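Local coordinates for protein aminoglycoside 6'-n-acetyltransferase (PDB 2VBQ) that transfers an acetyl group from acetyl-CoA to the 6'-amino group of aminoglycoside antibiotics, conferring resistance, and works as a homodimer, at residues A[80-85]-A[127-132]; A[94-99]-A[118-123]. All blocks are in the same frame, centred on the assembly; numbering follows the deposited sequence.

Contacts 1 and 2 have their centres about 6 Å apart, on the same side of the chain's centre, within the GNAT acetyltransferase fold. They share one mixed sheet, in which strand 95-103 lies between strand 73-83, its antiparallel neighbour, and strand 131-136, its parallel one. Along the chain the order is 80-85, 94-99, 118-123, 127-132, so contact 2 is nested inside the loop closed by contact 1. The two meet directly where S81 OG probably hydrogen-bonds E99 OE2 at 2.5 Å, which would tie strand 73-83 to a substrate-binding glutamate. Both also touch the second subunit, which places this part of the sheet next to the dimer interface.

Contact 1: residues A[80-85]-A[127-132]; sequences ASIRHD and KGCREM
I82 and C129 carry this apolar contact, with CD1 of I82 3.6 Å from SG of C129 and CG2 of I82 3.8 Å from the same sulfur. The sulfur thus meets two branches of one isoleucine, whose side chain leaves the backbone toward segment 127-132. K127 adds a looser touch at the outside: its CB lies 4.1 Å from I82 CD1, and the two side chains cross at about a right angle. In all, 118 Å² is buried, and the link is made by side chains alone, as the CA atoms of I82 and C129 stand 7.8 Å apart.

Torsions explain the double touch. In I82, chi1 (-53°) sets CG2 anti to the backbone N, and the bend at chi2 (-62°) lets CD1 reach SG as well. C129 belongs to the turn leading from helix 112-126 into strand 131-136. There G128, with phi +73°, is the C-prime residue of a Schellman motif, in which C129 N bonds to G124 O and G128 N to T125 O.

I82 is on strand 73-83, which is no sheet neighbour of strand 131-136, since strand 95-103 runs between them and hydrogen-bonds to both. V96 of that strand touches I82 and C129, while W123 of helix 112-126 also packs on I82, so the contact bridges over the middle strand at the helix's C-terminal end.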
ATOM      1  N   ALA A  80      11.979  -3.031   5.590  1.00 10.00           N
ATOM      2  CA  ALA A  80      11.101  -3.874   4.762  1.00 10.54           C
ATOM      3  C   ALA A  80       9.895  -4.360   5.575  1.00 10.13           C
ATOM      4  O   ALA A  80       9.937  -4.394   6.804  1.00 10.77           O
ATOM      5  CB  ALA A  80      11.873  -5.037   4.177  1.00 10.02           C
ATOM      6  N   SER A  81       8.813  -4.680   4.883  1.00 10.45           N
ATOM      7  CA  SER A  81       7.662  -5.293   5.511  1.00 10.60           C
ATOM      8  C   SER A  81       7.153  -6.440   4.654  1.00 10.71           C
ATOM      9  O   SER A  81       7.476  -6.535   3.465  1.00 10.15           O
ATOM     10  CB  SER A  81       6.533  -4.261   5.643  1.00 10.34           C
ATOM     11  OG  SER A  81       6.091  -3.859   4.344  1.00 11.55           O
ATOM     12  N   ILE A  82       6.327  -7.287   5.271  1.00 10.76           N
ATOM     13  CA  ILE A  82       5.488  -8.234   4.544  1.00 10.30           C
ATOM     14  C   ILE A  82       4.065  -7.685   4.634  1.00 10.64           C
ATOM     15  O   ILE A  82       3.458  -7.630   5.727  1.00 11.38           O
ATOM     16  CB  ILE A  82       5.504  -9.627   5.180  1.00 10.30           C
ATOM     17  CG1 ILE A  82       6.949 -10.138   5.362  1.00 10.24           C
ATOM     18  CG2 ILE A  82       4.583 -10.594   4.337  1.00 11.14           C
ATOM     19  CD1 ILE A  82       7.744 -10.304   4.088  1.00 11.81           C
ATOM     20  N   ARG A  83       3.543  -7.280   3.490  1.00 10.18           N
ATOM     21  CA  ARG A  83       2.266  -6.605   3.444  1.00 11.75           C
ATOM     22  C   ARG A  83       1.179  -7.583   3.004  1.00 11.73           C
ATOM     23  O   ARG A  83       1.328  -8.249   1.990  1.00 11.46           O
ATOM     24  CB  ARG A  83       2.299  -5.411   2.472  1.00 12.09           C
ATOM     25  CG  ARG A  83       3.060  -4.188   2.987  1.00 12.61           C
ATOM     26  CD  ARG A  83       2.647  -3.002   2.128  1.00 12.32           C
ATOM     27  NE  ARG A  83       3.417  -1.774   2.311  1.00 12.55           N
ATOM     28  CZ  ARG A  83       3.251  -0.681   1.554  1.00 12.21           C
ATOM     29  NH1 ARG A  83       2.340  -0.672   0.582  1.00 10.63           N
ATOM     30  NH2 ARG A  83       3.984   0.404   1.760  1.00  9.78           N
ATOM     31  N   HIS A  84       0.111  -7.666   3.798  1.00 11.84           N
ATOM     32  CA  HIS A  84      -1.131  -8.359   3.389  1.00 12.19           C
ATOM     33  C   HIS A  84      -2.165  -7.417   2.739  1.00 12.31           C
ATOM     34  O   HIS A  84      -3.077  -7.892   2.061  1.00 12.10           O
ATOM     35  CB  HIS A  84      -1.776  -9.086   4.566  1.00 11.01           C
ATOM     36  CG  HIS A  84      -1.061 -10.339   4.979  1.00 12.23           C
ATOM     37  ND1 HIS A  84      -1.297 -11.570   4.390  1.00 10.79           N
ATOM     38  CD2 HIS A  84      -0.135 -10.555   5.945  1.00 12.11           C
ATOM     39  CE1 HIS A  84      -0.537 -12.483   4.968  1.00 11.56           C
ATOM     40  NE2 HIS A  84       0.185 -11.894   5.911  1.00 11.25           N
ATOM     41  N   ASP A  85      -2.045  -6.104   2.964  1.00 12.66           N
ATOM     42  CA  ASP A  85      -2.950  -5.141   2.305  1.00 12.75           C
ATOM     43  C   ASP A  85      -2.712  -5.256   0.786  1.00 12.96           C
ATOM     44  O   ASP A  85      -1.627  -5.672   0.349  1.00 12.22           O
ATOM     45  CB  ASP A  85      -2.650  -3.689   2.689  1.00 12.29           C
ATOM     46  CG  ASP A  85      -2.881  -3.368   4.166  1.00 12.23           C
ATOM     47  OD1 ASP A  85      -3.484  -4.146   4.927  1.00 12.82           O
ATOM     48  OD2 ASP A  85      -2.430  -2.281   4.573  1.00 13.79           O
ATOM     49  N   LYS A 127       9.865 -15.979   3.497  1.00 20.63           N
ATOM     50  CA  LYS A 127       8.521 -15.782   4.050  1.00 21.40           C
ATOM     51  C   LYS A 127       7.376 -16.125   3.081  1.00 20.58           C
ATOM     52  O   LYS A 127       6.211 -15.839   3.354  1.00 21.64           O
ATOM     53  CB  LYS A 127       8.393 -14.328   4.515  1.00 20.73           C
ATOM     54  CG  LYS A 127       8.492 -14.157   6.010  1.00 25.02           C
ATOM     55  CD  LYS A 127       9.837 -14.426   6.583  1.00 30.10           C
ATOM     56  CE  LYS A 127       9.905 -13.881   8.013  1.00 31.14           C
ATOM     57  NZ  LYS A 127       8.676 -14.167   8.786  1.00 32.40           N
ATOM     58  N   GLY A 128       7.709 -16.722   1.943  1.00 20.69           N
ATOM     59  CA  GLY A 128       6.715 -17.095   0.949  1.00 19.78           C
ATOM     60  C   GLY A 128       6.101 -15.969   0.137  1.00 19.79           C
ATOM     61  O   GLY A 128       4.980 -16.116  -0.378  1.00 19.27           O
ATOM     62  N   CYS A 129       6.799 -14.839  -0.003  1.00 18.37           N
ATOM     63  CA  CYS A 129       6.290 -13.806  -0.910  1.00 18.80           C
ATOM     64  C   CYS A 129       6.675 -14.076  -2.376  1.00 19.47           C
ATOM     65  O   CYS A 129       7.819 -14.420  -2.668  1.00 19.44           O
ATOM     66  CB  CYS A 129       6.751 -12.388  -0.496  1.00 18.39           C
ATOM     67  SG  CYS A 129       6.227 -11.906   1.182  1.00 17.94           S
ATOM     68  N   ARG A 130       5.718 -13.900  -3.287  1.00 20.00           N
ATOM     69  CA  ARG A 130       5.984 -14.108  -4.727  1.00 21.37           C
ATOM     70  C   ARG A 130       6.460 -12.841  -5.421  1.00 19.75           C
ATOM     71  O   ARG A 130       7.094 -12.908  -6.469  1.00 19.58           O
ATOM     72  CB  ARG A 130       4.753 -14.688  -5.444  1.00 21.20           C
ATOM     73  CG  ARG A 130       4.238 -15.983  -4.815  1.00 25.25           C
ATOM     74  CD  ARG A 130       3.342 -16.836  -5.761  1.00 26.25           C
ATOM     75  NE  ARG A 130       1.933 -16.424  -5.797  1.00 36.14           N
ATOM     76  CZ  ARG A 130       1.072 -16.542  -4.781  1.00 40.19           C
ATOM     77  NH1 ARG A 130       1.463 -17.034  -3.604  1.00 42.84           N
ATOM     78  NH2 ARG A 130      -0.191 -16.150  -4.937  1.00 42.67           N
ATOM     79  N   GLU A 131       6.168 -11.688  -4.820  1.00 18.43           N
ATOM     80  CA  GLU A 131       6.466 -10.403  -5.431  1.00 17.79           C
ATOM     81  C   GLU A 131       7.119  -9.495  -4.394  1.00 16.68           C
ATOM     82  O   GLU A 131       6.788  -9.557  -3.199  1.00 16.39           O
ATOM     83  CB  GLU A 131       5.187  -9.731  -5.945  1.00 17.58           C
ATOM     84  CG  GLU A 131       4.535 -10.387  -7.165  1.00 18.89           C
ATOM     85  CD  GLU A 131       3.094  -9.919  -7.389  1.00 18.25           C
ATOM     86  OE1 GLU A 131       2.272  -9.990  -6.449  1.00 21.68           O
ATOM     87  OE2 GLU A 131       2.772  -9.467  -8.497  1.00 21.69           O
ATOM     88  N   MET A 132       8.040  -8.668  -4.873  1.00 14.93           N
ATOM     89  CA  MET A 132       8.601  -7.570  -4.108  1.00 13.86           C
ATOM     90  C   MET A 132       8.155  -6.274  -4.753  1.00 13.57           C
ATOM     91  O   MET A 132       8.139  -6.152  -5.988  1.00 13.54           O
ATOM     92  CB  MET A 132      10.136  -7.668  -4.058  1.00 14.23           C
ATOM     93  CG  MET A 132      10.860  -6.453  -3.416  1.00 12.98           C
ATOM     94  SD  MET A 132      12.566  -6.819  -2.947  1.00 14.27           S
ATOM     95  CE  MET A 132      13.233  -7.208  -4.570  1.00 14.98           C
TER

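Contact 2: residues A[94-99]-A[118-123]; sequences PVVFLE and AAVQRW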
ATOM      1  N   PRO A  94       0.872 -12.544   0.373  1.00 15.81           N
ATOM      2  CA  PRO A  94       1.401 -11.247   0.762  1.00 14.98           C
ATOM      3  C   PRO A  94       2.558 -10.806  -0.159  1.00 14.55           C
ATOM      4  O   PRO A  94       3.016 -11.587  -1.013  1.00 14.37           O
ATOM      5  CB  PRO A  94       1.918 -11.496   2.195  1.00 14.49           C
ATOM      6  CG  PRO A  94       2.422 -12.896   2.136  1.00 15.08           C
ATOM      7  CD  PRO A  94       1.464 -13.633   1.185  1.00 16.12           C
ATOM      8  N   VAL A  95       3.003  -9.564   0.033  1.00 13.32           N
ATOM      9  CA  VAL A  95       4.054  -8.954  -0.788  1.00 12.55           C
ATOM     10  C   VAL A  95       5.160  -8.432   0.146  1.00 12.25           C
ATOM     11  O   VAL A  95       4.853  -7.863   1.214  1.00 11.55           O
ATOM     12  CB  VAL A  95       3.474  -7.794  -1.674  1.00 12.33           C
ATOM     13  CG1 VAL A  95       4.583  -7.027  -2.410  1.00 11.57           C
ATOM     14  CG2 VAL A  95       2.463  -8.337  -2.673  1.00 12.06           C
ATOM     15  N   VAL A  96       6.420  -8.667  -0.236  1.00 10.97           N
ATOM     16  CA  VAL A  96       7.572  -8.039   0.456  1.00 10.94           C
ATOM     17  C   VAL A  96       7.803  -6.614  -0.050  1.00 11.29           C
ATOM     18  O   VAL A  96       7.968  -6.373  -1.263  1.00 11.47           O
ATOM     19  CB  VAL A  96       8.901  -8.926   0.465  1.00 10.89           C
ATOM     20  CG1 VAL A  96       9.473  -9.155  -0.931  1.00  9.42           C
ATOM     21  CG2 VAL A  96       9.945  -8.318   1.435  1.00  8.56           C
ATOM     22  N   PHE A  97       7.726  -5.654   0.872  1.00 10.20           N
ATOM     23  CA  PHE A  97       7.682  -4.266   0.468  1.00 10.72           C
ATOM     24  C   PHE A  97       8.895  -3.489   0.983  1.00 10.62           C
ATOM     25  O   PHE A  97       9.243  -3.576   2.169  1.00 10.44           O
ATOM     26  CB  PHE A  97       6.367  -3.549   0.905  1.00 10.86           C
ATOM     27  CG  PHE A  97       6.092  -2.307   0.087  1.00 10.37           C
ATOM     28  CD1 PHE A  97       6.704  -1.086   0.400  1.00 10.49           C
ATOM     29  CD2 PHE A  97       5.293  -2.381  -1.055  1.00 10.38           C
ATOM     30  CE1 PHE A  97       6.494   0.051  -0.392  1.00  9.64           C
ATOM     31  CE2 PHE A  97       5.084  -1.249  -1.845  1.00 11.45           C
ATOM     32  CZ  PHE A  97       5.680  -0.035  -1.497  1.00  9.51           C
ATOM     33  N   LEU A  98       9.556  -2.773   0.070  1.00 10.34           N
ATOM     34  CA  LEU A  98      10.689  -1.904   0.429  1.00  9.04           C
ATOM     35  C   LEU A  98      10.138  -0.591   1.023  1.00  9.23           C
ATOM     36  O   LEU A  98       9.701   0.296   0.287  1.00  9.23           O
ATOM     37  CB  LEU A  98      11.606  -1.664  -0.793  1.00  8.88           C
ATOM     38  CG  LEU A  98      12.942  -0.914  -0.556  1.00  9.71           C
ATOM     39  CD1 LEU A  98      13.890  -1.742   0.337  1.00 10.37           C
ATOM     40  CD2 LEU A  98      13.639  -0.549  -1.855  1.00  9.51           C
ATOM     41  N   GLU A  99      10.164  -0.480   2.357  1.00  8.96           N
ATOM     42  CA  GLU A  99       9.537   0.639   3.062  1.00 10.12           C
ATOM     43  C   GLU A  99      10.446   1.875   3.135  1.00 10.01           C
ATOM     44  O   GLU A  99       9.964   3.005   3.222  1.00  9.71           O
ATOM     45  CB  GLU A  99       9.072   0.220   4.478  1.00 10.01           C
ATOM     46  CG  GLU A  99       8.007  -0.923   4.526  1.00 11.47           C
ATOM     47  CD  GLU A  99       6.593  -0.508   4.046  1.00 12.24           C
ATOM     48  OE1 GLU A  99       6.391   0.637   3.584  1.00 11.72           O
ATOM     49  OE2 GLU A  99       5.675  -1.354   4.113  1.00 12.22           O
ATOM     50  N   ALA A 118      18.797  -7.140  -2.153  1.00 12.20           N
ATOM     51  CA  ALA A 118      18.980  -8.594  -2.211  1.00 11.73           C
ATOM     52  C   ALA A 118      18.627  -9.281  -0.884  1.00 12.56           C
ATOM     53  O   ALA A 118      18.003 -10.360  -0.882  1.00 12.18           O
ATOM     54  CB  ALA A 118      20.386  -8.935  -2.645  1.00 11.68           C
ATOM     55  N   ALA A 119      19.015  -8.655   0.235  1.00 12.15           N
ATOM     56  CA  ALA A 119      18.672  -9.138   1.573  1.00 12.60           C
ATOM     57  C   ALA A 119      17.159  -9.054   1.846  1.00 12.29           C
ATOM     58  O   ALA A 119      16.585  -9.999   2.412  1.00 13.06           O
ATOM     59  CB  ALA A 119      19.455  -8.363   2.657  1.00 11.48           C
ATOM     60  N   VAL A 120      16.532  -7.925   1.491  1.00 12.42           N
ATOM     61  CA  VAL A 120      15.056  -7.779   1.597  1.00 11.91           C
ATOM     62  C   VAL A 120      14.345  -8.883   0.793  1.00 12.45           C
ATOM     63  O   VAL A 120      13.412  -9.519   1.294  1.00 11.62           O
ATOM     64  CB  VAL A 120      14.556  -6.379   1.084  1.00 12.57           C
ATOM     65  CG1 VAL A 120      13.007  -6.366   0.893  1.00  9.84           C
ATOM     66  CG2 VAL A 120      15.019  -5.245   2.004  1.00  9.98           C
ATOM     67  N   GLN A 121      14.760  -9.055  -0.466  1.00 13.22           N
ATOM     68  CA  GLN A 121      14.242 -10.130  -1.339  1.00 15.43           C
ATOM     69  C   GLN A 121      14.362 -11.528  -0.739  1.00 15.35           C
ATOM     70  O   GLN A 121      13.386 -12.307  -0.755  1.00 15.61           O
ATOM     71  CB  GLN A 121      14.903 -10.095  -2.730  1.00 15.52           C
ATOM     72  CG  GLN A 121      14.215 -11.041  -3.740  1.00 17.78           C
ATOM     73  CD  GLN A 121      14.833 -10.988  -5.121  1.00 19.45           C
ATOM     74  OE1 GLN A 121      15.214  -9.925  -5.610  1.00 23.49           O
ATOM     75  NE2 GLN A 121      14.939 -12.145  -5.759  1.00 25.29           N
ATOM     76  N   ARG A 122      15.549 -11.840  -0.220  1.00 15.35           N
ATOM     77  CA  ARG A 122      15.854 -13.112   0.460  1.00 16.60           C
ATOM     78  C   ARG A 122      14.888 -13.324   1.646  1.00 15.87           C
ATOM     79  O   ARG A 122      14.238 -14.365   1.768  1.00 14.31           O
ATOM     80  CB  ARG A 122      17.325 -13.091   0.927  1.00 16.47           C
ATOM     81  CG  ARG A 122      17.904 -14.386   1.548  1.00 18.58           C
ATOM     82  CD  ARG A 122      19.364 -14.162   2.040  1.00 20.26           C
ATOM     83  NE  ARG A 122      20.137 -13.466   0.995  1.00 27.79           N
ATOM     84  CZ  ARG A 122      20.887 -12.364   1.138  1.00 26.79           C
ATOM     85  NH1 ARG A 122      21.063 -11.781   2.328  1.00 28.50           N
ATOM     86  NH2 ARG A 122      21.481 -11.848   0.064  1.00 23.57           N
ATOM     87  N   TRP A 123      14.772 -12.305   2.500  1.00 14.57           N
ATOM     88  CA  TRP A 123      13.830 -12.326   3.607  1.00 13.97           C
ATOM     89  C   TRP A 123      12.368 -12.580   3.132  1.00 13.97           C
ATOM     90  O   TRP A 123      11.657 -13.467   3.663  1.00 13.44           O
ATOM     91  CB  TRP A 123      13.950 -11.014   4.420  1.00 12.97           C
ATOM     92  CG  TRP A 123      13.022 -10.925   5.591  1.00 12.56           C
ATOM     93  CD1 TRP A 123      13.059 -11.690   6.732  1.00 11.53           C
ATOM     94  CD2 TRP A 123      11.935 -10.012   5.751  1.00 12.00           C
ATOM     95  NE1 TRP A 123      12.054 -11.310   7.578  1.00 12.54           N
ATOM     96  CE2 TRP A 123      11.344 -10.286   6.999  1.00 13.82           C
ATOM     97  CE3 TRP A 123      11.390  -8.996   4.953  1.00 13.08           C
ATOM     98  CZ2 TRP A 123      10.225  -9.584   7.472  1.00 12.92           C
ATOM     99  CZ3 TRP A 123      10.292  -8.286   5.424  1.00 11.83           C
ATOM    100  CH2 TRP A 123       9.721  -8.580   6.690  1.00 11.52           C
TER
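The indole of W123 meets V96 through its six-membered ring: CG2 of V96 comes in obliquely, 3.9 Å from CE3 and 4.0 Å from CZ3. I82 and A64, from strands 73-83 and 63-70, also pack on this tryptophan. A second flat group, the guanidinium of R122, folds back along its own helix, with A118 O and A119 CA over one face, offset toward its rim.

Strand 95-103, helix 112-126 and strand 131-136 form a beta-alpha-beta unit of the GNAT fold, and this contact packs its helix against its first strand. The axes of strand 95-99 and helix 118-123 approach to 8.6 Å, with 153° between their N-to-C directions, so helix and strand run nearly antiparallel. Burial of 202 Å² and the absence of polar links between the segments identify the join as apolar packing.

V120 is the helix residue that reaches both V96 and L98. Its CG1 meets CG2 of V96 at 3.7 Å, and its CG2 meets CD1 of L98 at 4.0 Å, where the side chains cross at about a right angle. A80 of strand 73-83 and F66 of strand 63-70 also touch V120, extending the same apolar layer across the sheet.

F97 points away from the helix, toward the other side of the sheet, where it makes a cation-pi contact with R83 and packs on F160 of the second subunit. At E99, a substrate-binding residue, the backbone O hydrogen-bonds the bisubstrate inhibitor, while OE2 forms a salt bridge with R83.

V96 is turned so that CG2 lies opposite its backbone N (chi1 65° to CG1), and this methyl meets V120 and W123 together, coming also within 3.7 Å of V120 O.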